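Local coordinates for protein ferritin (Ulva pertusa, PDB 3VNX) that probably oxidises ferrous iron and stores it as a ferric mineral inside a hollow shell of 24 subunits, at residues Y56-L61 with K80-E85. Sequence-based numbering, arbitrary orientation. Where two conformers were deposited one is given.
Sequences YVYHAL and KEASDE
Tyr58 lays its ring carbon CD2 3.7 Å from the methyl CB of Ala82, where helices 38-66 and 73-99 of the ferritin four-helix bundle pack antiparallel. The axes of segments 56-61 and 80-85 approach to 7.7 Å, with 167° between their directions. Small residues permit this closeness: the CA atoms of Tyr58 and Ser83 are 5.0 Å apart, and Ala82 offers only a methyl and Ser83 a CB with a small hydroxyl. Tyr58 has CG anti to its carbonyl carbon (chi1 -80°), which carries the ring past Ala82 into the bundle interior. There its buried hydroxyl is hydrogen-bonded to Glu135 of helix 123-151, so a tyrosine supplies both an apolar flank and a polar end.

His59, the next residue, turns the other way, its imidazole heading to a second subunit. Its ND1 bonds to Tyr52 and NE2 to His91, both of that subunit. The long aliphatic chain of Lys80 runs beside the imidazole in the same direction, bringing CD to 4.0 Å from His59 NE2. Bends at chi2 and chi4 fold the lysine back so that its ammonium NZ forms a salt bridge with Asp84 one helical turn on, at 2.7 Å from OD1. A methionine in place of Lys80 would probably cost the Asp84 carboxylate its intrahelical positive mate, with Arg87 of the second subunit still beside it, and let it turn more freely. Between the diverging side chains of Tyr58 and His59 sits Ser83, its hydroxyl hydrogen-bonded to the backbone oxygen of Ser55, with OG 3.6 Å from His59 CB.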
loop_
_atom_site.group_PDB
_atom_site.type_symbol
_atom_site.label_atom_id
_atom_site.label_comp_id
_atom_site.label_asym_id
_atom_site.label_seq_id
_atom_site.Cartn_x
_atom_site.Cartn_y
_atom_site.Cartn_z
ATOM N N TYR A 56 -37.634 16.047 -31.020
ATOM C CA TYR A 56 -37.542 15.580 -32.404
ATOM C C TYR A 56 -36.939 16.683 -33.280
ATOM O O TYR A 56 -36.081 16.436 -34.137
ATOM C CB TYR A 56 -38.941 15.208 -32.887
ATOM C CG TYR A 56 -39.053 14.171 -33.999
ATOM C CD1 TYR A 56 -38.382 12.958 -33.929
ATOM C CD2 TYR A 56 -39.893 14.394 -35.091
ATOM C CE1 TYR A 56 -38.525 12.002 -34.939
ATOM C CE2 TYR A 56 -40.039 13.456 -36.103
ATOM C CZ TYR A 56 -39.362 12.260 -36.024
ATOM O OH TYR A 56 -39.512 11.330 -37.034
ATOM N N VAL A 57 -37.391 17.907 -33.048
ATOM C CA VAL A 57 -36.857 19.061 -33.751
ATOM C C VAL A 57 -35.373 19.196 -33.478
ATOM O O VAL A 57 -34.583 19.422 -34.398
ATOM C CB VAL A 57 -37.536 20.342 -33.288
ATOM C CG1 VAL A 57 -36.845 21.545 -33.903
ATOM C CG2 VAL A 57 -39.013 20.307 -33.640
ATOM N N TYR A 58 -34.990 19.063 -32.210
ATOM C CA TYR A 58 -33.577 19.146 -31.864
ATOM C C TYR A 58 -32.763 18.064 -32.557
ATOM O O TYR A 58 -31.614 18.295 -32.951
ATOM C CB TYR A 58 -33.364 19.116 -30.354
ATOM C CG TYR A 58 -33.615 20.472 -29.730
ATOM C CD1 TYR A 58 -33.504 21.625 -30.497
ATOM C CD2 TYR A 58 -33.968 20.604 -28.391
ATOM C CE1 TYR A 58 -33.734 22.876 -29.954
ATOM C CE2 TYR A 58 -34.202 21.858 -27.835
ATOM C CZ TYR A 58 -34.082 22.998 -28.626
ATOM O OH TYR A 58 -34.311 24.266 -28.108
ATOM N N HIS A 59 -33.369 16.887 -32.719
ATOM C CA HIS A 59 -32.694 15.801 -33.404
ATOM C C HIS A 59 -32.483 16.161 -34.878
ATOM O O HIS A 59 -31.449 15.828 -35.470
ATOM C CB HIS A 59 -33.469 14.494 -33.265
ATOM C CG HIS A 59 -32.595 13.284 -33.306
ATOM N ND1 HIS A 59 -33.062 12.015 -33.025
ATOM C CD2 HIS A 59 -31.275 13.145 -33.576
ATOM C CE1 HIS A 59 -32.068 11.150 -33.132
ATOM N NE2 HIS A 59 -30.972 11.811 -33.471
ATOM N N ALA A 60 -33.453 16.857 -35.468
ATOM C CA ALA A 60 -33.301 17.298 -36.856
ATOM C C ALA A 60 -32.148 18.315 -36.983
ATOM O O ALA A 60 -31.340 18.255 -37.927
ATOM C CB ALA A 60 -34.615 17.867 -37.397
ATOM N N LEU A 61 -32.057 19.225 -36.014
ATOM C CA LEU A 61 -30.989 20.212 -36.010
ATOM C C LEU A 61 -29.646 19.521 -35.960
ATOM O O LEU A 61 -28.685 19.914 -36.637
ATOM C CB LEU A 61 -31.144 21.142 -34.817
ATOM C CG LEU A 61 -32.166 22.243 -35.104
ATOM C CD1 LEU A 61 -32.642 22.929 -33.819
ATOM C CD2 LEU A 61 -31.565 23.245 -36.079
ATOM N N LYS A 80 -27.823 16.850 -30.353
ATOM C CA LYS A 80 -28.160 15.486 -29.979
ATOM C C LYS A 80 -28.449 15.430 -28.477
ATOM O O LYS A 80 -29.433 14.816 -28.051
ATOM C CB LYS A 80 -27.061 14.491 -30.369
ATOM C CG LYS A 80 -27.322 13.062 -29.868
ATOM C CD LYS A 80 -28.732 12.565 -30.240
ATOM C CE LYS A 80 -28.862 11.041 -30.118
ATOM N NZ LYS A 80 -28.670 10.541 -28.727
ATOM N N GLU A 81 -27.605 16.085 -27.679
ATOM C CA GLU A 81 -27.793 16.107 -26.234
ATOM C C GLU A 81 -29.092 16.826 -25.872
ATOM O O GLU A 81 -29.901 16.322 -25.091
ATOM C CB GLU A 81 -26.586 16.756 -25.554
ATOM C CG GLU A 81 -25.316 15.917 -25.681
ATOM C CD GLU A 81 -24.051 16.672 -25.314
ATOM O OE1 GLU A 81 -24.103 17.916 -25.162
ATOM O OE2 GLU A 81 -22.999 16.009 -25.188
ATOM N N ALA A 82 -29.301 18.008 -26.448
ATOM C CA ALA A 82 -30.557 18.709 -26.202
ATOM C C ALA A 82 -31.734 17.790 -26.549
ATOM O O ALA A 82 -32.740 17.763 -25.825
ATOM C CB ALA A 82 -30.631 20.023 -26.983
ATOM N N SER A 83 -31.601 17.019 -27.631
ATOM C CA SER A 83 -32.665 16.091 -28.009
ATOM C C SER A 83 -32.887 14.987 -26.963
ATOM O O SER A 83 -34.023 14.733 -26.546
ATOM C CB SER A 83 -32.436 15.490 -29.395
ATOM O OG SER A 83 -33.439 14.521 -29.660
ATOM N N ASP A 84 -31.807 14.340 -26.537
ATOM C CA ASP A 84 -31.897 13.389 -25.426
ATOM C C ASP A 84 -32.571 14.020 -24.204
ATOM O O ASP A 84 -33.457 13.412 -23.580
ATOM C CB ASP A 84 -30.505 12.882 -25.011
ATOM C CG ASP A 84 -29.798 12.113 -26.114
ATOM O OD1 ASP A 84 -30.445 11.763 -27.120
ATOM O OD2 ASP A 84 -28.584 11.863 -25.978
ATOM N N GLU A 85 -32.149 15.240 -23.863
ATOM C CA GLU A 85 -32.632 15.926 -22.663
ATOM C C GLU A 85 -34.127 16.236 -22.729
ATOM O O GLU A 85 -34.856 16.056 -21.741
ATOM C CB GLU A 85 -31.829 17.207 -22.392
ATOM C CG GLU A 85 -32.516 18.193 -21.436
ATOM C CD GLU A 85 -31.633 19.374 -21.032
ATOM O OE1 GLU A 85 -30.397 19.285 -21.180
ATOM O OE2 GLU A 85 -32.177 20.396 -20.549
#